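Long-range contacts in vestitone reductase (Medicago sativa, PDB 2P4H), which catalyses the NADPH-dependent, stereospecific reduction of (3R)-vestitone to DMI, the penultimate step in making the defence compound medicarpin: residues Gly2-Thr7 with Gly74-Phe79; Val28-Arg33 with Leu55-Ala60; Ile107-Val112 with Leu172-Gln177; Arg119-Ser124 with Arg232-Leu237. One frame throughout, in Å; residues are numbered along the deposited sequence.

Three of the four contacts share the central parallel sheet of the Rossmann-type domain. Interaction 2 adds the edge strand to 28-33, interaction 1 joins 2-7 to 74-79, and their centres are about 10 Å apart, the two tied by Val-6 N to Asn-29 O at 2.8 Å. On the other flank strand 119-124 of interaction 4 continues the sheet, Ile-121 N meeting Ile-78 O at 2.8 Å, while helix 232-237 covers one face. Interaction 3 joins two helices on the opposite face, where Ile-107 packs on Ile-78. The predicted NADP(+) site lies at the C-terminal ends of these strands: Arg-33 belongs to interaction 2, and Thr-123 of interaction 4 is about 4 Å from Leu-13 between side chains.

Interaction 1 of 4, residues Gly2-Thr7 with Gly74-Phe79; sequences GRVCVT and GCVGIF
Four backbone hydrogen bonds tie Arg-3, Cys-5 and Thr-7 to residues 76-79. Arg-3 O accepts from Val-76 N at 2.8 Å, Cys-5 takes part twice, giving its N-H to Gly-77 O and receiving that of Phe-79 on its carbonyl, and Thr-7 N closes the series on Phe-79 O at 3.1 Å. At the Arg-3 end a water takes the N-H of Arg-3 and donates to Gly-74 O. This is a parallel pair at the middle of the Rossmann sheet, strand 3-7 being the one that runs into the glycine-rich turn predicted to bind NADP(+).

Apolar contacts flank the pair on both faces. On the face of Val-4, Val-6 and Phe-79, a methyl sits squarely over the aromatic ring: Val-4 CG1 is 3.8 Å from the Phe-79 centroid, 7° off the ring normal, a CH-pi contact. With CG1 anti to the backbone N (chi1 176°), Val-4 turns its other methyl, CG2, to Val-76 CG2 at 4.2 Å. Helix 12-23 packs on this face through Ile-17 and Leu-21. An alanine in place of Phe-79 would probably leave Val-4 CG1 without its aromatic cover and open a gap under that helix. On the other face Cys-75 SG lies 3.8 Å from Arg-3 CG and 4.0 Å from Cys-5 CB.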
loop_
_atom_site.group_PDB
_atom_site.type_symbol
_atom_site.label_atom_id
_atom_site.label_comp_id
_atom_site.label_asym_id
_atom_site.label_seq_id
_atom_site.Cartn_x
_atom_site.Cartn_y
_atom_site.Cartn_z
ATOM N N GLY A 2 -11.265 18.396 -7.893
ATOM C CA GLY A 2 -10.660 17.829 -9.083
ATOM C C GLY A 2 -10.896 16.338 -9.198
ATOM O O GLY A 2 -11.404 15.704 -8.274
ATOM N N ARG A 3 -10.519 15.776 -10.340
ATOM C CA ARG A 3 -10.699 14.355 -10.586
ATOM C C ARG A 3 -9.384 13.593 -10.461
ATOM O O ARG A 3 -8.346 14.034 -10.949
ATOM C CB ARG A 3 -11.299 14.149 -11.979
ATOM C CG ARG A 3 -11.716 12.724 -12.279
ATOM C CD ARG A 3 -12.717 12.697 -13.418
ATOM N NE ARG A 3 -13.921 13.451 -13.075
ATOM C CZ ARG A 3 -14.927 13.682 -13.913
ATOM N NH1 ARG A 3 -14.883 13.217 -15.154
ATOM N NH2 ARG A 3 -15.977 14.384 -13.509
ATOM N N VAL A 4 -9.437 12.447 -9.793
ATOM C CA VAL A 4 -8.254 11.617 -9.612
ATOM C C VAL A 4 -8.519 10.216 -10.150
ATOM O O VAL A 4 -9.576 9.638 -9.897
ATOM C CB VAL A 4 -7.869 11.511 -8.114
ATOM C CG1 VAL A 4 -6.686 10.567 -7.938
ATOM C CG2 VAL A 4 -7.526 12.890 -7.571
ATOM N N CYS A 5 -7.566 9.680 -10.907
ATOM C CA CYS A 5 -7.706 8.334 -11.450
ATOM C C CYS A 5 -6.984 7.364 -10.522
ATOM O O CYS A 5 -5.791 7.527 -10.254
ATOM C CB CYS A 5 -7.103 8.243 -12.854
ATOM S SG CYS A 5 -7.280 6.602 -13.608
ATOM N N VAL A 6 -7.714 6.363 -10.044
ATOM C CA VAL A 6 -7.174 5.353 -9.138
ATOM C C VAL A 6 -7.226 3.977 -9.795
ATOM O O VAL A 6 -8.299 3.517 -10.177
ATOM C CB VAL A 6 -8.005 5.270 -7.833
ATOM C CG1 VAL A 6 -7.405 4.237 -6.891
ATOM C CG2 VAL A 6 -8.070 6.631 -7.155
ATOM N N THR A 7 -6.080 3.319 -9.936
ATOM C CA THR A 7 -6.083 1.980 -10.515
ATOM C C THR A 7 -6.267 0.981 -9.377
ATOM O O THR A 7 -6.005 1.306 -8.215
ATOM C CB THR A 7 -4.769 1.653 -11.248
ATOM O OG1 THR A 7 -3.687 1.646 -10.309
ATOM C CG2 THR A 7 -4.499 2.674 -12.337
ATOM N N GLY A 74 -8.413 14.817 -18.118
ATOM C CA GLY A 74 -8.875 15.838 -17.194
ATOM C C GLY A 74 -8.555 15.638 -15.723
ATOM O O GLY A 74 -9.000 16.423 -14.883
ATOM N N CYS A 75 -7.784 14.603 -15.399
ATOM C CA CYS A 75 -7.436 14.328 -14.007
ATOM C C CYS A 75 -6.278 15.168 -13.482
ATOM O O CYS A 75 -5.331 15.470 -14.207
ATOM C CB CYS A 75 -7.101 12.844 -13.834
ATOM S SG CYS A 75 -8.522 11.750 -13.990
ATOM N N VAL A 76 -6.361 15.540 -12.208
ATOM C CA VAL A 76 -5.316 16.334 -11.573
ATOM C C VAL A 76 -4.297 15.412 -10.914
ATOM O O VAL A 76 -3.186 15.825 -10.592
ATOM C CB VAL A 76 -5.905 17.290 -10.507
ATOM C CG1 VAL A 76 -6.867 18.266 -11.165
ATOM C CG2 VAL A 76 -6.615 16.495 -9.420
ATOM N N GLY A 77 -4.682 14.156 -10.718
ATOM C CA GLY A 77 -3.775 13.205 -10.109
ATOM C C GLY A 77 -4.062 11.779 -10.532
ATOM O O GLY A 77 -5.176 11.454 -10.948
ATOM N N ILE A 78 -3.038 10.936 -10.441
ATOM C CA ILE A 78 -3.151 9.522 -10.766
ATOM C C ILE A 78 -2.526 8.753 -9.611
ATOM O O ILE A 78 -1.363 8.985 -9.262
ATOM C CB ILE A 78 -2.388 9.148 -12.064
ATOM C CG1 ILE A 78 -3.021 9.840 -13.275
ATOM C CG2 ILE A 78 -2.405 7.632 -12.258
ATOM C CD1 ILE A 78 -2.207 9.684 -14.558
ATOM N N PHE A 79 -3.307 7.865 -9.005
ATOM C CA PHE A 79 -2.825 7.032 -7.908
ATOM C C PHE A 79 -2.787 5.613 -8.461
ATOM O O PHE A 79 -3.824 4.960 -8.607
ATOM C CB PHE A 79 -3.772 7.087 -6.701
ATOM C CG PHE A 79 -3.899 8.452 -6.063
ATOM C CD1 PHE A 79 -3.027 9.489 -6.388
ATOM C CD2 PHE A 79 -4.888 8.687 -5.110
ATOM C CE1 PHE A 79 -3.140 10.740 -5.773
ATOM C CE2 PHE A 79 -5.008 9.931 -4.490
ATOM C CZ PHE A 79 -4.134 10.959 -4.822
HETATM O O HOH W 1 -9.647 17.394 -12.521
#

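Interaction 2 of 4, residues Val28-Arg33 with Leu55-Ala60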
loop_
_atom_site.group_PDB
_atom_site.type_symbol
_atom_site.label_atom_id
_atom_site.label_comp_id
_atom_site.label_asym_id
_atom_site.label_seq_id
_atom_site.Cartn_x
_atom_site.Cartn_y
_atom_site.Cartn_z
ATOM N N VAL A 28 -13.795 10.778 -8.824
ATOM C CA VAL A 28 -12.891 9.661 -9.074
ATOM C C VAL A 28 -13.149 8.821 -10.317
ATOM O O VAL A 28 -14.285 8.453 -10.609
ATOM C CB VAL A 28 -12.901 8.699 -7.860
ATOM C CG1 VAL A 28 -11.952 7.534 -8.094
ATOM C CG2 VAL A 28 -12.528 9.456 -6.598
ATOM N N ASN A 29 -12.072 8.527 -11.040
ATOM C CA ASN A 29 -12.114 7.660 -12.212
ATOM C C ASN A 29 -11.357 6.438 -11.713
ATOM O O ASN A 29 -10.347 6.582 -11.026
ATOM C CB ASN A 29 -11.342 8.257 -13.392
ATOM C CG ASN A 29 -12.121 9.323 -14.136
ATOM O OD1 ASN A 29 -11.585 9.967 -15.042
ATOM N ND2 ASN A 29 -13.384 9.507 -13.774
ATOM N N THR A 30 -11.827 5.242 -12.035
ATOM C CA THR A 30 -11.121 4.058 -11.575
ATOM C C THR A 30 -11.124 2.923 -12.586
ATOM O O THR A 30 -12.043 2.794 -13.404
ATOM C CB THR A 30 -11.707 3.544 -10.227
ATOM O OG1 THR A 30 -10.854 2.523 -9.686
ATOM C CG2 THR A 30 -13.102 2.962 -10.430
ATOM N N THR A 31 -10.062 2.126 -12.538
ATOM C CA THR A 31 -9.913 0.951 -13.381
ATOM C C THR A 31 -9.774 -0.179 -12.365
ATOM O O THR A 31 -9.179 0.010 -11.298
ATOM C CB THR A 31 -8.657 1.037 -14.291
ATOM O OG1 THR A 31 -7.475 1.172 -13.493
ATOM C CG2 THR A 31 -8.767 2.229 -15.223
ATOM N N ILE A 32 -10.345 -1.337 -12.672
ATOM C CA ILE A 32 -10.303 -2.457 -11.740
ATOM C C ILE A 32 -9.855 -3.771 -12.363
ATOM O O ILE A 32 -9.851 -3.929 -13.585
ATOM C CB ILE A 32 -11.689 -2.674 -11.089
ATOM C CG1 ILE A 32 -12.704 -3.099 -12.154
ATOM C CG2 ILE A 32 -12.162 -1.386 -10.425
ATOM C CD1 ILE A 32 -14.093 -3.367 -11.612
ATOM N N ARG A 33 -9.481 -4.714 -11.503
ATOM C CA ARG A 33 -9.032 -6.031 -11.938
ATOM C C ARG A 33 -10.218 -6.985 -11.990
ATOM O O ARG A 33 -10.915 -7.176 -10.992
ATOM C CB ARG A 33 -7.979 -6.574 -10.968
ATOM C CG ARG A 33 -7.470 -7.965 -11.316
ATOM C CD ARG A 33 -6.507 -8.482 -10.257
ATOM N NE ARG A 33 -7.159 -8.665 -8.963
ATOM C CZ ARG A 33 -8.131 -9.543 -8.731
ATOM N NH1 ARG A 33 -8.569 -10.327 -9.708
ATOM N NH2 ARG A 33 -8.668 -9.638 -7.521
ATOM N N LEU A 55 -18.151 8.999 -9.056
ATOM C CA LEU A 55 -17.311 7.836 -9.338
ATOM C C LEU A 55 -17.611 7.272 -10.722
ATOM O O LEU A 55 -18.762 6.979 -11.045
ATOM C CB LEU A 55 -17.524 6.745 -8.284
ATOM C CG LEU A 55 -16.746 5.444 -8.512
ATOM C CD1 LEU A 55 -15.243 5.721 -8.498
ATOM C CD2 LEU A 55 -17.111 4.435 -7.435
ATOM N N HIS A 56 -16.569 7.112 -11.530
ATOM C CA HIS A 56 -16.717 6.599 -12.887
ATOM C C HIS A 56 -15.749 5.449 -13.148
ATOM O O HIS A 56 -14.584 5.507 -12.750
ATOM C CB HIS A 56 -16.455 7.726 -13.886
ATOM C CG HIS A 56 -17.263 8.958 -13.626
ATOM N ND1 HIS A 56 -18.622 9.017 -13.848
ATOM C CD2 HIS A 56 -16.910 10.169 -13.134
ATOM C CE1 HIS A 56 -19.072 10.210 -13.502
ATOM N NE2 HIS A 56 -18.053 10.928 -13.066
ATOM N N PHE A 57 -16.233 4.410 -13.825
ATOM C CA PHE A 57 -15.414 3.245 -14.143
ATOM C C PHE A 57 -14.947 3.232 -15.596
ATOM O O PHE A 57 -15.667 3.667 -16.500
ATOM C CB PHE A 57 -16.182 1.955 -13.847
ATOM C CG PHE A 57 -16.506 1.759 -12.395
ATOM C CD1 PHE A 57 -17.550 2.458 -11.798
ATOM C CD2 PHE A 57 -15.759 0.877 -11.622
ATOM C CE1 PHE A 57 -17.847 2.279 -10.444
ATOM C CE2 PHE A 57 -16.046 0.691 -10.270
ATOM C CZ PHE A 57 -17.092 1.392 -9.681
ATOM N N PHE A 58 -13.743 2.709 -15.809
ATOM C CA PHE A 58 -13.145 2.634 -17.139
ATOM C C PHE A 58 -12.460 1.298 -17.382
ATOM O O PHE A 58 -11.818 0.747 -16.487
ATOM C CB PHE A 58 -12.098 3.736 -17.305
ATOM C CG PHE A 58 -12.664 5.122 -17.289
ATOM C CD1 PHE A 58 -12.990 5.764 -18.479
ATOM C CD2 PHE A 58 -12.889 5.783 -16.085
ATOM C CE1 PHE A 58 -13.530 7.043 -18.471
ATOM C CE2 PHE A 58 -13.432 7.064 -16.068
ATOM C CZ PHE A 58 -13.752 7.694 -17.261
ATOM N N ASN A 59 -12.603 0.772 -18.594
ATOM C CA ASN A 59 -11.933 -0.469 -18.947
ATOM C C ASN A 59 -10.508 -0.077 -19.304
ATOM O O ASN A 59 -10.273 1.014 -19.829
ATOM C CB ASN A 59 -12.584 -1.128 -20.166
ATOM C CG ASN A 59 -13.874 -1.834 -19.825
ATOM O OD1 ASN A 59 -13.921 -2.657 -18.913
ATOM N ND2 ASN A 59 -14.931 -1.525 -20.568
ATOM N N ALA A 60 -9.559 -0.957 -19.011
ATOM C CA ALA A 60 -8.162 -0.699 -19.324
ATOM C C ALA A 60 -7.349 -1.957 -19.096
ATOM O O ALA A 60 -7.798 -2.886 -18.421
ATOM C CB ALA A 60 -7.617 0.438 -18.446
HETATM O O HOH W 2 -11.728 -1.595 -15.200
HETATM O O HOH W 3 -7.529 -2.629 -15.450
#
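Thr-30 and Phe-57 make the close-packed part of this contact, their side chains lying side by side and pointing the same way. Thr-30 CG2 comes over one face of the Phe-57 ring, 3.6 Å from Phe-57 CD2 and 29° off the ring normal. The torsion that sets this methyl between backbone N and carbonyl carbon leaves OG1 anti to the backbone N (chi1 -170°), where it bonds to the carbonyl of Val-6 in the next strand. The Leu-55 and Val-28 side chains cross, Leu-55 CD1 3.8 Å from Val-28 CG1, and helix 12-23 packs on Val-28. Along the backbones, His-56 N bonds to Val-28 O at 2.8 Å, Thr-30 N to His-56 O, and Phe-58 N to Thr-30 O. On the reverse face the Phe-58 ring leans obliquely against Asn-29, its plane 59° from that of the amide.

Beyond the last direct backbone bond, two waters bridge the segments. One takes the N-H of Ile-32 and donates to Phe-58 O at 2.7 Å; the second donates to both Ile-32 O and Ala-60 O. Thr-31 CG2 meets Ala-60 CB at 3.9 Å, while Ile-32 CG2 lies at the edge of the Phe-57 ring, near its plane. Arg-33, predicted to bind NADP(+), follows the second strand of the Rossmann sheet without touching 55-60; its place just beyond that strand's C-terminal end is consistent with the cofactor-binding half of the fold.

Interaction 3 of 4, residues Ile107-Val112 with Leu172-Gln177; sequences ILKACV and LEFGEQ
Two helices on one face of the Rossmann sheet, 95-111 and 158-177, run side by side here, and Phe-174 of the second packs against Leu-108, Lys-109 and Val-112. The short segments are nearly parallel, 6° between directions, with axes 10.7 Å apart, a spacing wide enough to take large side chains between them. Phe-174 has CG anti to its own backbone nitrogen (chi1 -173°), a torsion that sends the ring across to the other helix. Leu-108 comes the opposite way and slides past it, CD2 reaching Phe-174 CD2 at 3.5 Å; Leu-108 CD2 also lies 4.3 Å from Gly-175 N. Farther out on the ring, Lys-109 crosses at about a right angle and touches with its aliphatic part, CG lying 3.6 Å from Phe-174 CZ. Val-112, just past the helix end, brings CG2 to the ring edge, 3.7 Å from Phe-174 CE2. Leu-108 also packs on Phe-120 of the sheet and on Ile-180. With a serine in place of Phe-174 the ring is gone, and Leu-108, Lys-109 and Val-112 would probably be left without their common partner, with a gap between the helices. The contacts are almost all carbon on carbon, mostly between side chains, so the helices are held to each other here by shape and apolar burial, and the lysine contributes its methylenes rather than its charge.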
loop_
_atom_site.group_PDB
_atom_site.type_symbol
_atom_site.label_atom_id
_atom_site.label_comp_id
_atom_site.label_asym_id
_atom_site.label_seq_id
_atom_site.Cartn_x
_atom_site.Cartn_y
_atom_site.Cartn_z
ATOM N N ILE A 107 0.043 3.042 -17.277
ATOM C CA ILE A 107 -0.671 4.283 -17.042
ATOM C C ILE A 107 0.276 5.482 -16.907
ATOM O O ILE A 107 -0.114 6.620 -17.166
ATOM C CB ILE A 107 -1.604 4.147 -15.811
ATOM C CG1 ILE A 107 -2.474 5.398 -15.678
ATOM C CG2 ILE A 107 -0.787 3.860 -14.553
ATOM C CD1 ILE A 107 -3.589 5.258 -14.662
ATOM N N LEU A 108 1.526 5.236 -16.522
ATOM C CA LEU A 108 2.490 6.327 -16.413
ATOM C C LEU A 108 2.836 6.830 -17.824
ATOM O O LEU A 108 2.970 8.034 -18.053
ATOM C CB LEU A 108 3.756 5.854 -15.687
ATOM C CG LEU A 108 4.872 6.885 -15.476
ATOM C CD1 LEU A 108 4.360 8.080 -14.680
ATOM C CD2 LEU A 108 6.030 6.218 -14.747
ATOM N N LYS A 109 2.976 5.907 -18.772
ATOM C CA LYS A 109 3.272 6.290 -20.151
ATOM C C LYS A 109 2.110 7.112 -20.704
ATOM O O LYS A 109 2.310 8.072 -21.448
ATOM C CB LYS A 109 3.489 5.045 -21.016
ATOM C CG LYS A 109 4.799 4.321 -20.747
ATOM C CD LYS A 109 4.863 3.010 -21.512
ATOM C CE LYS A 109 6.178 2.289 -21.274
ATOM N NZ LYS A 109 6.212 0.970 -21.969
ATOM N N ALA A 110 0.892 6.735 -20.328
ATOM C CA ALA A 110 -0.297 7.449 -20.787
ATOM C C ALA A 110 -0.304 8.884 -20.267
ATOM O O ALA A 110 -0.874 9.780 -20.894
ATOM C CB ALA A 110 -1.553 6.723 -20.317
ATOM N N CYS A 111 0.343 9.090 -19.122
ATOM C CA CYS A 111 0.413 10.393 -18.467
ATOM C C CYS A 111 1.369 11.378 -19.138
ATOM O O CYS A 111 1.310 12.578 -18.874
ATOM C CB CYS A 111 0.820 10.201 -16.997
ATOM S SG CYS A 111 0.623 11.650 -15.926
ATOM N N VAL A 112 2.249 10.878 -19.998
ATOM C CA VAL A 112 3.201 11.751 -20.676
ATOM C C VAL A 112 2.469 12.872 -21.409
ATOM O O VAL A 112 1.536 12.622 -22.174
ATOM C CB VAL A 112 4.066 10.960 -21.686
ATOM C CG1 VAL A 112 4.951 11.914 -22.479
ATOM C CG2 VAL A 112 4.926 9.947 -20.944
ATOM N N LEU A 172 10.350 5.288 -11.217
ATOM C CA LEU A 172 11.184 6.438 -10.891
ATOM C C LEU A 172 12.020 6.874 -12.093
ATOM O O LEU A 172 12.122 8.065 -12.392
ATOM C CB LEU A 172 12.093 6.100 -9.706
ATOM C CG LEU A 172 11.372 5.915 -8.367
ATOM C CD1 LEU A 172 12.286 5.206 -7.386
ATOM C CD2 LEU A 172 10.940 7.276 -7.825
ATOM N N GLU A 173 12.612 5.908 -12.788
ATOM C CA GLU A 173 13.439 6.221 -13.946
ATOM C C GLU A 173 12.633 6.843 -15.077
ATOM O O GLU A 173 13.036 7.859 -15.645
ATOM C CB GLU A 173 14.137 4.964 -14.453
ATOM C CG GLU A 173 15.088 5.217 -15.612
ATOM C CD GLU A 173 16.166 6.232 -15.268
ATOM O OE1 GLU A 173 16.886 6.023 -14.270
ATOM O OE2 GLU A 173 16.294 7.238 -15.997
ATOM N N PHE A 174 11.498 6.237 -15.406
ATOM C CA PHE A 174 10.659 6.757 -16.479
ATOM C C PHE A 174 10.172 8.160 -16.142
ATOM O O PHE A 174 10.187 9.050 -16.989
ATOM C CB PHE A 174 9.457 5.845 -16.719
ATOM C CG PHE A 174 8.642 6.230 -17.921
ATOM C CD1 PHE A 174 8.950 5.719 -19.177
ATOM C CD2 PHE A 174 7.588 7.131 -17.802
ATOM C CE1 PHE A 174 8.218 6.101 -20.302
ATOM C CE2 PHE A 174 6.849 7.521 -18.917
ATOM C CZ PHE A 174 7.165 7.004 -20.171
ATOM N N GLY A 175 9.732 8.357 -14.904
ATOM C CA GLY A 175 9.260 9.667 -14.499
ATOM C C GLY A 175 10.324 10.731 -14.688
ATOM O O GLY A 175 10.042 11.825 -15.182
ATOM N N GLU A 176 11.554 10.407 -14.301
ATOM C CA GLU A 176 12.671 11.337 -14.421
ATOM C C GLU A 176 13.006 11.653 -15.875
ATOM O O GLU A 176 13.269 12.805 -16.219
ATOM C CB GLU A 176 13.907 10.763 -13.726
ATOM C CG GLU A 176 15.121 11.673 -13.758
ATOM C CD GLU A 176 16.285 11.109 -12.968
ATOM O OE1 GLU A 176 16.107 10.844 -11.761
ATOM O OE2 GLU A 176 17.374 10.931 -13.553
ATOM N N GLN A 177 12.992 10.631 -16.727
ATOM C CA GLN A 177 13.312 10.812 -18.140
ATOM C C GLN A 177 12.217 11.501 -18.945
ATOM O O GLN A 177 12.481 12.035 -20.024
ATOM C CB GLN A 177 13.620 9.462 -18.793
ATOM C CG GLN A 177 14.856 8.766 -18.258
ATOM C CD GLN A 177 15.207 7.526 -19.057
ATOM O OE1 GLN A 177 15.461 7.601 -20.260
ATOM N NE2 GLN A 177 15.221 6.377 -18.393
#

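Interaction 4 of 4, residues Arg119-Ser124 with Arg232-Leu237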
loop_
_atom_site.group_PDB
_atom_site.type_symbol
_atom_site.label_atom_id
_atom_site.label_comp_id
_atom_site.label_asym_id
_atom_site.label_seq_id
_atom_site.Cartn_x
_atom_site.Cartn_y
_atom_site.Cartn_z
ATOM N N ARG A 119 0.441 15.298 -10.172
ATOM C CA ARG A 119 1.221 14.310 -9.437
ATOM C C ARG A 119 0.774 12.890 -9.758
ATOM O O ARG A 119 -0.423 12.604 -9.845
ATOM C CB ARG A 119 1.122 14.526 -7.923
ATOM C CG ARG A 119 2.149 13.707 -7.136
ATOM C CD ARG A 119 3.491 14.420 -7.017
ATOM N NE ARG A 119 3.521 15.265 -5.825
ATOM C CZ ARG A 119 4.601 15.879 -5.348
ATOM N NH1 ARG A 119 5.771 15.765 -5.960
ATOM N NH2 ARG A 119 4.511 16.583 -4.230
ATOM N N PHE A 120 1.757 12.014 -9.943
ATOM C CA PHE A 120 1.534 10.597 -10.209
ATOM C C PHE A 120 2.098 9.900 -8.978
ATOM O O PHE A 120 3.289 10.022 -8.686
ATOM C CB PHE A 120 2.298 10.161 -11.468
ATOM C CG PHE A 120 2.109 8.713 -11.833
ATOM C CD1 PHE A 120 2.778 7.710 -11.139
ATOM C CD2 PHE A 120 1.255 8.352 -12.876
ATOM C CE1 PHE A 120 2.604 6.370 -11.478
ATOM C CE2 PHE A 120 1.074 7.017 -13.221
ATOM C CZ PHE A 120 1.748 6.022 -12.523
ATOM N N ILE A 121 1.244 9.196 -8.245
ATOM C CA ILE A 121 1.688 8.516 -7.036
ATOM C C ILE A 121 1.615 7.009 -7.209
ATOM O O ILE A 121 0.546 6.437 -7.452
ATOM C CB ILE A 121 0.849 8.948 -5.816
ATOM C CG1 ILE A 121 0.896 10.472 -5.686
ATOM C CG2 ILE A 121 1.398 8.307 -4.550
ATOM C CD1 ILE A 121 0.182 11.025 -4.461
ATOM N N TYR A 122 2.775 6.375 -7.085
ATOM C CA TYR A 122 2.898 4.934 -7.241
ATOM C C TYR A 122 3.024 4.236 -5.899
ATOM O O TYR A 122 3.834 4.626 -5.059
ATOM C CB TYR A 122 4.127 4.604 -8.088
ATOM C CG TYR A 122 4.274 3.131 -8.370
ATOM C CD1 TYR A 122 3.396 2.487 -9.242
ATOM C CD2 TYR A 122 5.261 2.369 -7.742
ATOM C CE1 TYR A 122 3.489 1.124 -9.483
ATOM C CE2 TYR A 122 5.361 0.992 -7.979
ATOM C CZ TYR A 122 4.466 0.384 -8.852
ATOM O OH TYR A 122 4.533 -0.971 -9.091
ATOM N N THR A 123 2.222 3.197 -5.715
ATOM C CA THR A 123 2.235 2.414 -4.491
ATOM C C THR A 123 3.354 1.381 -4.526
ATOM O O THR A 123 3.329 0.477 -5.362
ATOM C CB THR A 123 0.890 1.668 -4.308
ATOM O OG1 THR A 123 -0.151 2.615 -4.034
ATOM C CG2 THR A 123 0.977 0.665 -3.170
ATOM N N SER A 124 4.345 1.521 -3.647
ATOM C CA SER A 124 5.416 0.535 -3.587
ATOM C C SER A 124 5.263 -0.289 -2.313
ATOM O O SER A 124 4.218 -0.237 -1.661
ATOM C CB SER A 124 6.801 1.183 -3.659
ATOM O OG SER A 124 7.781 0.182 -3.910
ATOM N N ARG A 232 -4.532 9.484 3.394
ATOM C CA ARG A 232 -4.237 10.877 3.716
ATOM C C ARG A 232 -2.901 11.309 3.107
ATOM O O ARG A 232 -2.773 12.434 2.629
ATOM C CB ARG A 232 -4.215 11.082 5.235
ATOM C CG ARG A 232 -5.593 10.995 5.886
ATOM C CD ARG A 232 -5.553 11.209 7.402
ATOM N NE ARG A 232 -5.068 12.540 7.762
ATOM C CZ ARG A 232 -3.823 12.816 8.134
ATOM N NH1 ARG A 232 -2.918 11.852 8.215
ATOM N NH2 ARG A 232 -3.471 14.067 8.402
ATOM N N ALA A 233 -1.915 10.412 3.114
ATOM C CA ALA A 233 -0.603 10.726 2.548
ATOM C C ALA A 233 -0.705 10.967 1.044
ATOM O O ALA A 233 -0.026 11.840 0.510
ATOM C CB ALA A 233 0.378 9.597 2.835
ATOM N N HIS A 234 -1.543 10.188 0.362
ATOM C CA HIS A 234 -1.739 10.357 -1.076
ATOM C C HIS A 234 -2.289 11.749 -1.364
ATOM O O HIS A 234 -1.789 12.459 -2.235
ATOM C CB HIS A 234 -2.724 9.312 -1.622
ATOM C CG HIS A 234 -2.109 7.973 -1.895
ATOM N ND1 HIS A 234 -1.831 7.521 -3.168
ATOM C CD2 HIS A 234 -1.735 6.980 -1.055
ATOM C CE1 HIS A 234 -1.315 6.307 -3.099
ATOM N NE2 HIS A 234 -1.247 5.955 -1.828
ATOM N N ILE A 235 -3.323 12.139 -0.627
ATOM C CA ILE A 235 -3.932 13.445 -0.828
ATOM C C ILE A 235 -2.950 14.563 -0.482
ATOM O O ILE A 235 -2.862 15.564 -1.192
ATOM C CB ILE A 235 -5.224 13.571 0.010
ATOM C CG1 ILE A 235 -6.264 12.573 -0.511
ATOM C CG2 ILE A 235 -5.768 14.995 -0.069
ATOM C CD1 ILE A 235 -7.549 12.527 0.302
ATOM N N TYR A 236 -2.196 14.384 0.597
ATOM C CA TYR A 236 -1.218 15.385 1.008
ATOM C C TYR A 236 -0.169 15.627 -0.079
ATOM O O TYR A 236 0.128 16.772 -0.433
ATOM C CB TYR A 236 -0.512 14.949 2.296
ATOM C CG TYR A 236 0.480 15.974 2.796
ATOM C CD1 TYR A 236 0.061 17.054 3.575
ATOM C CD2 TYR A 236 1.824 15.902 2.435
ATOM C CE1 TYR A 236 0.957 18.037 3.978
ATOM C CE2 TYR A 236 2.731 16.883 2.830
ATOM C CZ TYR A 236 2.290 17.947 3.602
ATOM O OH TYR A 236 3.184 18.913 4.000
ATOM N N LEU A 237 0.394 14.549 -0.611
ATOM C CA LEU A 237 1.421 14.664 -1.639
ATOM C C LEU A 237 0.872 15.184 -2.965
ATOM O O LEU A 237 1.616 15.732 -3.779
ATOM C CB LEU A 237 2.121 13.316 -1.819
ATOM C CG LEU A 237 2.912 12.913 -0.567
ATOM C CD1 LEU A 237 3.361 11.464 -0.670
ATOM C CD2 LEU A 237 4.106 13.845 -0.396
#
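Arg-119 grips the carbonyl oxygen of Leu-237 side-on, with NE and NH2 both donating to that one atom. The contact packs helix 227-239 along strand 119-125 of the Rossmann sheet, the two short segments running roughly antiparallel at 154°. Leu-237 O lies in the guanidinium plane, at its edge; seen from the carbonyl the two donors differ, NE at 2.8 Å standing above the carbonyl plane, whereas NH2 at 3.1 Å lies in it, on a lone pair. The arginine chain bends at chi2 and chi3 (86° and 89°) to bring the group round. The group has further partners: NH1 forms a salt bridge with Asp-181, and NH2 also bonds to Val-242 O, and this set of partners probably fixes the guanidinium's rotation and keeps its charge balanced in a buried place.

Ile-121 points at the helix between Arg-119 and Thr-123 and crosses the His-234 side chain obliquely, CG2 against the imidazole, while CD1 continues to Leu-237 CB at 4.0 Å. The imidazole is also in edge-to-face contact with the Phe-79 ring from the neighbouring strand. Thr-123 meets His-234 at about a right angle, near the predicted NADP(+)-binding Leu-13. Its OG1 approaches the edge of the imidazole in the ring plane, while Ile-121 CD1 comes to 3.3 Å from the backbone His-234 O.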